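Local coordinates for sugar ABC transporter substrate-binding protein, BlMnBP1 (Bifidobacterium animalis subsp. lactis ATCC 27673, PDB 6I5R) that binds beta-mannobiose and probably delivers manno-oligosaccharides to an ABC transporter as its extracellular solute-binding component, at residues G151-K156 with A284-Q289; K271-E276 with D298-M303; A278-G283 with P288-A293. All blocks are in the same frame, centred on the assembly; numbering follows the deposited sequence.

Interaction 1 of 3, residues G151-K156 with A284-Q289; sequences GIVYNK and AWAVPQ. With BMA (beta-D-mannopyranose), chain B; BMA (beta-D-mannopyranose), chain C.
Val153, from the inward face of strand 139-155, meets the start of helix 286-291 through a single methyl. Its CG2 lies 4.1 Å from Ala286 CB and, in a quite different direction, 4.2 Å from Val287 CG2. With CG1 anti to the backbone N (chi1 -177°), it is CG2 that is left to face the helix. These are ordinary van der Waals contacts, and no hydrogen bond joins the two segments. Ile300 and Met272 touch Val153 as well and enclose it in apolar surroundings.

A second kind of contact links this packing to the sugar. Trp285 holds its indole between two neighbours: Ala286 CB lies 3.7 Å above one face, displaced toward the rim, while the hydroxymethyl C6 of the mannose in chain B sits 3.4 Å above the opposite face, over its centre. C5 of the same mannose follows C6 across the six-membered ring, giving a CH-pi contact. Within the turn, Val287 N bonds to Ala284 O at 3.1 Å.

Trp285 therefore has an apolar backing on the protein side and offers a flat carbon surface to the sugar, which dispersion and CH-pi attraction can grip without competing for its hydroxyls.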
loop_
_atom_site.group_PDB
_atom_site.type_symbol
_atom_site.label_atom_id
_atom_site.label_comp_id
_atom_site.label_asym_id
_atom_site.label_seq_id
_atom_site.Cartn_x
_atom_site.Cartn_y
_atom_site.Cartn_z
ATOM N N GLY A 151 8.929 2.800 -0.668
ATOM C CA GLY A 151 10.364 3.024 -0.674
ATOM C C GLY A 151 11.035 1.697 -0.754
ATOM O O GLY A 151 10.490 0.733 -1.299
ATOM N N ILE A 152 12.257 1.627 -0.242
ATOM C CA ILE A 152 12.975 0.363 -0.224
ATOM C C ILE A 152 13.478 0.104 1.184
ATOM O O ILE A 152 14.145 0.954 1.779
ATOM C CB ILE A 152 14.132 0.332 -1.241
ATOM C CG1 ILE A 152 13.545 0.482 -2.664
ATOM C CG2 ILE A 152 14.918 -0.965 -1.086
ATOM C CD1 ILE A 152 14.553 0.335 -3.784
ATOM N N VAL A 153 13.164 -1.069 1.704
ATOM C CA VAL A 153 13.745 -1.517 2.961
ATOM C C VAL A 153 15.095 -2.147 2.670
ATOM O O VAL A 153 15.214 -2.976 1.763
ATOM C CB VAL A 153 12.819 -2.523 3.677
ATOM C CG1 VAL A 153 13.408 -2.939 5.052
ATOM C CG2 VAL A 153 11.457 -1.962 3.842
ATOM N N TYR A 154 16.111 -1.784 3.459
ATOM C CA TYR A 154 17.465 -2.203 3.138
ATOM C C TYR A 154 18.228 -2.447 4.423
ATOM O O TYR A 154 17.856 -1.969 5.497
ATOM C CB TYR A 154 18.164 -1.173 2.241
ATOM C CG TYR A 154 18.677 0.080 2.904
ATOM C CD1 TYR A 154 17.834 1.144 3.191
ATOM C CD2 TYR A 154 20.018 0.218 3.181
ATOM C CE1 TYR A 154 18.324 2.296 3.766
ATOM C CE2 TYR A 154 20.517 1.346 3.749
ATOM C CZ TYR A 154 19.688 2.378 4.063
ATOM O OH TYR A 154 20.264 3.513 4.645
ATOM N N ASN A 155 19.251 -3.268 4.314
ATOM C CA ASN A 155 20.089 -3.605 5.456
ATOM C C ASN A 155 21.359 -2.759 5.390
ATOM O O ASN A 155 22.188 -2.944 4.495
ATOM C CB ASN A 155 20.416 -5.093 5.476
ATOM C CG ASN A 155 21.221 -5.479 6.706
ATOM O OD1 ASN A 155 22.283 -4.920 6.939
ATOM N ND2 ASN A 155 20.699 -6.415 7.513
ATOM N N LYS A 156 21.511 -1.861 6.369
ATOM C CA LYS A 156 22.637 -0.930 6.406
ATOM C C LYS A 156 23.971 -1.633 6.584
ATOM O O LYS A 156 24.990 -1.144 6.088
ATOM C CB LYS A 156 22.439 0.051 7.549
ATOM C CG LYS A 156 21.112 0.746 7.519
ATOM C CD LYS A 156 20.819 1.463 8.841
ATOM C CE LYS A 156 19.877 2.622 8.647
ATOM N NZ LYS A 156 19.944 3.607 9.797
ATOM N N ALA A 284 6.632 1.552 3.720
ATOM C CA ALA A 284 7.184 1.864 5.036
ATOM C C ALA A 284 6.597 1.003 6.142
ATOM O O ALA A 284 7.230 0.839 7.191
ATOM C CB ALA A 284 6.954 3.350 5.343
ATOM N N TRP A 285 5.398 0.464 5.933
ATOM C CA TRP A 285 4.789 -0.427 6.916
ATOM C C TRP A 285 5.671 -1.638 7.212
ATOM O O TRP A 285 5.530 -2.254 8.274
ATOM C CB TRP A 285 3.410 -0.888 6.421
ATOM C CG TRP A 285 3.522 -1.535 5.107
ATOM C CD1 TRP A 285 3.336 -0.953 3.892
ATOM C CD2 TRP A 285 3.862 -2.903 4.851
ATOM N NE1 TRP A 285 3.549 -1.874 2.894
ATOM C CE2 TRP A 285 3.884 -3.070 3.455
ATOM C CE3 TRP A 285 4.163 -3.993 5.668
ATOM C CZ2 TRP A 285 4.187 -4.273 2.860
ATOM C CZ3 TRP A 285 4.480 -5.195 5.071
ATOM C CH2 TRP A 285 4.463 -5.331 3.685
ATOM N N ALA A 286 6.601 -1.969 6.318
ATOM C CA ALA A 286 7.415 -3.165 6.476
ATOM C C ALA A 286 8.579 -2.950 7.431
ATOM O O ALA A 286 9.094 -3.919 7.993
ATOM C CB ALA A 286 7.922 -3.628 5.101
ATOM N N VAL A 287 8.963 -1.696 7.660
ATOM C CA VAL A 287 10.138 -1.431 8.492
ATOM C C VAL A 287 10.007 -2.030 9.878
ATOM O O VAL A 287 10.901 -2.799 10.283
ATOM C CB VAL A 287 10.408 0.102 8.526
ATOM C CG1 VAL A 287 11.564 0.413 9.448
ATOM C CG2 VAL A 287 10.703 0.607 7.134
ATOM N N PRO A 288 8.942 -1.774 10.650
ATOM C CA PRO A 288 8.864 -2.400 11.983
ATOM C C PRO A 288 8.808 -3.921 11.929
ATOM O O PRO A 288 9.311 -4.594 12.833
ATOM C CB PRO A 288 7.573 -1.803 12.577
ATOM C CG PRO A 288 6.730 -1.442 11.388
ATOM C CD PRO A 288 7.766 -0.920 10.378
ATOM N N GLN A 289 8.202 -4.491 10.892
ATOM C CA GLN A 289 8.126 -5.946 10.802
ATOM C C GLN A 289 9.496 -6.560 10.558
ATOM O O GLN A 289 9.787 -7.667 11.037
ATOM C CB GLN A 289 7.168 -6.338 9.687
ATOM C CG GLN A 289 5.736 -5.946 9.924
ATOM C CD GLN A 289 4.774 -6.493 8.878
ATOM O OE1 GLN A 289 5.006 -7.531 8.278
ATOM N NE2 GLN A 289 3.703 -5.770 8.652
HETATM C C1 BMA B . 0.680 -7.333 3.915
HETATM C C2 BMA B . -0.150 -7.332 2.596
HETATM C C3 BMA B . 0.068 -6.020 1.909
HETATM C C4 BMA B . -0.099 -4.847 2.870
HETATM C C5 BMA B . 0.806 -5.009 4.093
HETATM C C6 BMA B . 0.600 -3.893 5.098
HETATM O O2 BMA B . -1.549 -7.359 2.869
HETATM O O3 BMA B . -0.809 -5.829 0.794
HETATM O O4 BMA B . 0.272 -3.679 2.186
HETATM O O5 BMA B . 0.457 -6.247 4.732
HETATM O O6 BMA B . -0.735 -3.934 5.631
HETATM C C1 BMA C . 1.569 -10.844 7.652
HETATM C C2 BMA C . 2.014 -9.364 7.761
HETATM C C3 BMA C . 1.237 -8.531 6.749
HETATM C C4 BMA C . 1.203 -9.200 5.399
HETATM C C5 BMA C . 0.766 -10.666 5.518
HETATM C C6 BMA C . 0.692 -11.347 4.173
HETATM O O1 BMA C . 2.452 -11.509 8.496
HETATM O O2 BMA C . 3.421 -9.302 7.366
HETATM O O3 BMA C . 1.757 -7.251 6.629
HETATM O O4 BMA C . 0.284 -8.526 4.539
HETATM O O5 BMA C . 1.676 -11.341 6.371
HETATM O O6 BMA C . -0.098 -12.524 4.377
#

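Interaction 2 of 3, residues K271-E276 with D298-M303. With ZN (zinc ion), chain M.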
loop_
_atom_site.group_PDB
_atom_site.type_symbol
_atom_site.label_atom_id
_atom_site.label_comp_id
_atom_site.label_asym_id
_atom_site.label_seq_id
_atom_site.Cartn_x
_atom_site.Cartn_y
_atom_site.Cartn_z
ATOM N N LYS A 271 15.472 -12.899 7.488
ATOM C CA LYS A 271 16.661 -12.846 6.644
ATOM C C LYS A 271 17.142 -11.412 6.439
ATOM O O LYS A 271 18.347 -11.165 6.451
ATOM C CB LYS A 271 16.378 -13.504 5.296
ATOM C CG LYS A 271 16.197 -15.010 5.349
ATOM C CD LYS A 271 16.125 -15.550 3.936
ATOM C CE LYS A 271 15.805 -17.000 3.883
ATOM N NZ LYS A 271 15.455 -17.348 2.501
ATOM N N MET A 272 16.220 -10.461 6.227
ATOM C CA MET A 272 16.589 -9.048 6.149
ATOM C C MET A 272 17.260 -8.600 7.442
ATOM O O MET A 272 18.322 -7.957 7.428
ATOM C CB MET A 272 15.340 -8.208 5.863
ATOM C CG MET A 272 15.448 -6.720 6.220
ATOM S SD MET A 272 16.512 -5.852 5.076
ATOM C CE MET A 272 15.420 -5.847 3.669
ATOM N N ASN A 273 16.644 -8.931 8.581
ATOM C CA ASN A 273 17.163 -8.510 9.877
ATOM C C ASN A 273 18.573 -9.034 10.087
ATOM O O ASN A 273 19.422 -8.360 10.687
ATOM C CB ASN A 273 16.234 -9.018 10.983
ATOM C CG ASN A 273 16.542 -8.411 12.340
ATOM O OD1 ASN A 273 17.415 -8.902 13.076
ATOM N ND2 ASN A 273 15.835 -7.337 12.678
ATOM N N ASN A 274 18.851 -10.225 9.590
ATOM C CA ASN A 274 20.128 -10.873 9.851
ATOM C C ASN A 274 21.129 -10.658 8.732
ATOM O O ASN A 274 22.226 -11.236 8.775
ATOM C CB ASN A 274 19.912 -12.354 10.101
ATOM C CG ASN A 274 19.173 -12.618 11.436
ATOM O OD1 ASN A 274 19.487 -12.020 12.487
ATOM N ND2 ASN A 274 18.171 -13.473 11.380
ATOM N N GLY A 275 20.771 -9.861 7.726
ATOM C CA GLY A 275 21.699 -9.500 6.672
ATOM C C GLY A 275 21.882 -10.523 5.572
ATOM O O GLY A 275 22.925 -10.508 4.918
ATOM N N GLU A 276 20.910 -11.426 5.367
ATOM C CA GLU A 276 20.906 -12.406 4.287
ATOM C C GLU A 276 20.163 -11.893 3.069
ATOM O O GLU A 276 20.261 -12.493 1.992
ATOM C CB GLU A 276 20.244 -13.710 4.739
ATOM C CG GLU A 276 20.915 -14.326 5.924
ATOM C CD GLU A 276 20.263 -15.610 6.375
ATOM O OE1 GLU A 276 19.740 -16.384 5.537
ATOM O OE2 GLU A 276 20.256 -15.829 7.596
ATOM N N ASP A 298 18.655 -2.271 14.431
ATOM C CA ASP A 298 19.365 -1.073 14.001
ATOM C C ASP A 298 19.984 -1.205 12.616
ATOM O O ASP A 298 20.391 -0.193 12.040
ATOM C CB ASP A 298 20.442 -0.735 15.013
ATOM C CG ASP A 298 19.882 -0.133 16.268
ATOM O OD1 ASP A 298 18.681 0.241 16.298
ATOM O OD2 ASP A 298 20.661 -0.014 17.232
ATOM N N ASP A 299 20.068 -2.409 12.078
ATOM C CA ASP A 299 20.586 -2.590 10.732
ATOM C C ASP A 299 19.526 -2.361 9.656
ATOM O O ASP A 299 19.881 -2.301 8.476
ATOM C CB ASP A 299 21.185 -3.996 10.597
ATOM C CG ASP A 299 22.419 -4.195 11.479
ATOM O OD1 ASP A 299 23.097 -3.188 11.805
ATOM O OD2 ASP A 299 22.716 -5.356 11.830
ATOM N N ILE A 300 18.257 -2.191 10.035
ATOM C CA ILE A 300 17.185 -1.946 9.071
ATOM C C ILE A 300 17.090 -0.457 8.792
ATOM O O ILE A 300 16.889 0.345 9.704
ATOM C CB ILE A 300 15.837 -2.479 9.590
ATOM C CG1 ILE A 300 15.909 -3.959 9.922
ATOM C CG2 ILE A 300 14.749 -2.215 8.546
ATOM C CD1 ILE A 300 16.410 -4.808 8.841
ATOM N N GLY A 301 17.169 -0.090 7.511
ATOM C CA GLY A 301 16.970 1.271 7.082
ATOM C C GLY A 301 15.865 1.338 6.039
ATOM O O GLY A 301 15.341 0.329 5.576
ATOM N N TYR A 302 15.518 2.554 5.677
ATOM C CA TYR A 302 14.453 2.774 4.711
ATOM C C TYR A 302 14.892 3.916 3.812
ATOM O O TYR A 302 15.289 4.973 4.302
ATOM C CB TYR A 302 13.135 3.081 5.425
ATOM C CG TYR A 302 11.976 3.140 4.500
ATOM C CD1 TYR A 302 11.520 2.010 3.833
ATOM C CD2 TYR A 302 11.305 4.317 4.329
ATOM C CE1 TYR A 302 10.415 2.099 2.970
ATOM C CE2 TYR A 302 10.235 4.411 3.482
ATOM C CZ TYR A 302 9.783 3.313 2.832
ATOM O OH TYR A 302 8.682 3.524 2.012
ATOM N N MET A 303 14.877 3.684 2.511
ATOM C CA MET A 303 15.336 4.686 1.571
ATOM C C MET A 303 14.284 4.961 0.521
ATOM O O MET A 303 13.416 4.121 0.250
ATOM C CB MET A 303 16.620 4.238 0.868
ATOM C CG MET A 303 16.487 2.917 0.153
ATOM S SD MET A 303 18.007 2.607 -0.750
ATOM C CE MET A 303 17.471 3.068 -2.350
HETATM ZN ZN ZN M . 23.651 -5.789 13.668
HETATM O O HOH W 1 22.003 -7.373 10.004
HETATM O O HOH W 2 24.308 -3.789 14.009
#
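Met272 and Ile300 form the close-packed half of this contact between the end of helix 265-273 and the start of strand 300-304. Ile300 CD1 presses on Met272 CG at 3.4 Å, tighter than usual for two carbons, and comes within 3.9 Å of Asn273 CA. Its reach follows from two bent torsions (chi1 -57°, chi2 -53°), which swing CD1 round to the helix although the side chain does not start out facing it. Met272 is bent too, at chi2 and chi3, and its SD lies alongside the same methyl. Val153, Met280 and Met290 close round this buried patch.

The other half is looser and wet. Between Asn273 and Asp299 a water bridges the gap, donating to the main-chain O of Asn273 and to Asp299 OD2, each at 2.8 Å. Asp299 OD2 also binds the zinc ion at 2.1 Å, whereas OD1 stays too far away to coordinate it and instead accepts a bond of 2.6 Å from a second water, itself a zinc ligand. The amide of Asn273 turns to other partners: OD1 takes the backbone N of His296, and ND2 donates to Met290 O.

Just beyond, the helix ends in a Schellman motif, with Glu276 N bonded to Lys271 O, Gly275 N to Met272 O, and Gly275 at positive phi (81°). Here a helix packs its C-terminal turn on an edge strand of the central sheet, an alpha/beta layering familiar in the lobes of solute-binding proteins.

Interaction 3 of 3, residues A278-G283 with P288-A293. With BMA (beta-D-mannopyranose), chain C.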
loop_
_atom_site.group_PDB
_atom_site.type_symbol
_atom_site.label_atom_id
_atom_site.label_comp_id
_atom_site.label_asym_id
_atom_site.label_seq_id
_atom_site.Cartn_x
_atom_site.Cartn_y
_atom_site.Cartn_z
ATOM N N ALA A 278 19.582 -8.000 1.148
ATOM C CA ALA A 278 20.022 -6.610 1.235
ATOM C C ALA A 278 18.892 -5.607 1.015
ATOM O O ALA A 278 18.839 -4.575 1.692
ATOM C CB ALA A 278 21.128 -6.328 0.218
ATOM N N THR A 279 18.000 -5.864 0.057
ATOM C CA THR A 279 16.896 -4.947 -0.189
ATOM C C THR A 279 15.597 -5.679 -0.505
ATOM O O THR A 279 15.592 -6.785 -1.044
ATOM C CB THR A 279 17.190 -3.988 -1.343
ATOM O OG1 THR A 279 17.223 -4.708 -2.577
ATOM C CG2 THR A 279 18.528 -3.282 -1.146
ATOM N N MET A 280 14.498 -5.027 -0.145
ATOM C CA MET A 280 13.161 -5.434 -0.555
ATOM C C MET A 280 12.361 -4.183 -0.867
ATOM O O MET A 280 12.399 -3.223 -0.101
ATOM C CB MET A 280 12.469 -6.267 0.540
ATOM C CG MET A 280 13.045 -7.664 0.639
ATOM S SD MET A 280 12.047 -8.787 1.620
ATOM C CE MET A 280 12.734 -8.523 3.251
ATOM N N VAL A 281 11.640 -4.195 -1.986
ATOM C CA VAL A 281 10.905 -3.025 -2.444
ATOM C C VAL A 281 9.530 -3.124 -1.794
ATOM O O VAL A 281 8.651 -3.838 -2.264
ATOM C CB VAL A 281 10.850 -2.970 -3.967
ATOM C CG1 VAL A 281 10.001 -1.786 -4.446
ATOM C CG2 VAL A 281 12.272 -2.872 -4.513
ATOM N N LEU A 282 9.376 -2.447 -0.666
ATOM C CA LEU A 282 8.166 -2.549 0.145
ATOM C C LEU A 282 7.861 -1.186 0.726
ATOM O O LEU A 282 8.741 -0.348 0.855
ATOM C CB LEU A 282 8.320 -3.547 1.282
ATOM C CG LEU A 282 8.592 -4.985 0.873
ATOM C CD1 LEU A 282 9.251 -5.744 2.014
ATOM C CD2 LEU A 282 7.305 -5.637 0.464
ATOM N N GLY A 283 6.621 -0.985 1.104
ATOM C CA GLY A 283 6.265 0.266 1.724
ATOM C C GLY A 283 6.766 0.347 3.158
ATOM O O GLY A 283 7.233 -0.630 3.737
ATOM N N PRO A 288 8.942 -1.774 10.650
ATOM C CA PRO A 288 8.864 -2.400 11.983
ATOM C C PRO A 288 8.808 -3.921 11.929
ATOM O O PRO A 288 9.311 -4.594 12.833
ATOM C CB PRO A 288 7.573 -1.803 12.577
ATOM C CG PRO A 288 6.730 -1.442 11.388
ATOM C CD PRO A 288 7.766 -0.920 10.378
ATOM N N GLN A 289 8.202 -4.491 10.892
ATOM C CA GLN A 289 8.126 -5.946 10.802
ATOM C C GLN A 289 9.496 -6.560 10.558
ATOM O O GLN A 289 9.787 -7.667 11.037
ATOM C CB GLN A 289 7.168 -6.338 9.687
ATOM C CG GLN A 289 5.736 -5.946 9.924
ATOM C CD GLN A 289 4.774 -6.493 8.878
ATOM O OE1 GLN A 289 5.006 -7.531 8.278
ATOM N NE2 GLN A 289 3.703 -5.770 8.652
ATOM N N MET A 290 10.317 -5.910 9.728
ATOM C CA MET A 290 11.700 -6.346 9.568
ATOM C C MET A 290 12.495 -6.149 10.857
ATOM O O MET A 290 13.315 -6.990 11.221
ATOM C CB MET A 290 12.373 -5.574 8.436
ATOM C CG MET A 290 11.673 -5.642 7.074
ATOM S SD MET A 290 11.606 -7.302 6.455
ATOM C CE MET A 290 10.314 -7.175 5.194
ATOM N N LYS A 291 12.260 -5.050 11.566
ATOM C CA LYS A 291 13.088 -4.760 12.731
ATOM C C LYS A 291 12.779 -5.728 13.857
ATOM O O LYS A 291 13.674 -6.094 14.633
ATOM C CB LYS A 291 12.848 -3.335 13.210
ATOM C CG LYS A 291 13.464 -2.240 12.360
ATOM C CD LYS A 291 13.170 -0.895 12.965
ATOM C CE LYS A 291 13.904 0.175 12.178
ATOM N NZ LYS A 291 15.341 -0.126 12.003
ATOM N N GLN A 292 11.504 -6.086 14.001
ATOM C CA GLN A 292 11.042 -7.024 15.016
ATOM C C GLN A 292 11.432 -8.455 14.697
ATOM O O GLN A 292 11.295 -9.323 15.557
ATOM C CB GLN A 292 9.529 -6.927 15.145
ATOM C CG GLN A 292 9.035 -5.640 15.742
ATOM C CD GLN A 292 7.555 -5.363 15.427
ATOM O OE1 GLN A 292 6.873 -6.132 14.677
ATOM N NE2 GLN A 292 7.022 -4.275 16.023
ATOM N N ALA A 293 11.895 -8.730 13.489
ATOM C CA ALA A 293 12.078 -10.125 13.122
ATOM C C ALA A 293 13.366 -10.725 13.662
ATOM O O ALA A 293 13.587 -11.920 13.453
ATOM C CB ALA A 293 12.078 -10.308 11.608
HETATM C C1 BMA C . 1.569 -10.844 7.652
HETATM C C2 BMA C . 2.014 -9.364 7.761
HETATM C C3 BMA C . 1.237 -8.531 6.749
HETATM C C4 BMA C . 1.203 -9.200 5.399
HETATM C C5 BMA C . 0.766 -10.666 5.518
HETATM C C6 BMA C . 0.692 -11.347 4.173
HETATM O O1 BMA C . 2.452 -11.509 8.496
HETATM O O2 BMA C . 3.421 -9.302 7.366
HETATM O O3 BMA C . 1.757 -7.251 6.629
HETATM O O4 BMA C . 0.284 -8.526 4.539
HETATM O O5 BMA C . 1.676 -11.341 6.371
HETATM O O6 BMA C . -0.098 -12.524 4.377
#
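Met290 reaches from helix 286-291 and sets its terminal methyl against two side chains of strand 277-283. Its CE lies 3.4 Å from Met280 CE, a tight methyl-methyl contact, and 3.6 Å from Leu282 CD1, whose side chain it meets at about a right angle. The Met290 SD stays near the Met280 methyl as well. A bend at chi2 (-62°) turns the Met290 thioether toward the sheet, and Met280 is bent at chi3, which brings its CE round to meet it.

One residue earlier, Gln289 leaves the helix toward the ligand, extended beyond CG, and places its amide against the mannose of chain C, where OE1 accepts a short bond of 2.5 Å from O2 and NE2 donates to O3 at 3.2 Å, nearly straight at 164°. With an alanine here, O2 and O3 of this mannose would probably both lose their amide partner, and Lys269 the weak bond its NZ makes to OE1.

Further out, the helix is fixed by bonds of its own: Lys291 NZ bonds to Pro297 O and Ile300 O. The strand is anchored by the backbone pairing of Met280 with Val153, while Met272 and Ser268 flank the Met280 side chain. A strand, a short connection and a helix folded back over the sheet, with Gln289 of the helix at the sugar, fit the alpha/beta lobe of a periplasmic-binding-protein fold lining its ligand cleft.

How the interactions relate
The three contacts form one cluster: the centres of interactions 1 and 3 lie about 4 Å apart, and that of interaction 2 about 7 Å from each. Strand 139-155 is central, flanked in the mixed sheet by strands 277-283 and 300-304, both antiparallel to it. Helix 286-291 serves interactions 1 and 3, which share Pro288 and Gln289, while helix 265-273 packs beside it in interaction 2. Along the chain, residues 151-156 come first, and everything else follows within 271-303, interaction 3 falling between the two segments of interaction 2. Apolar side chains around Val153 join the three contacts, with the mannobiose at Trp285 and Gln289 and the zinc ion at Asp299 lying at the borders of this packing.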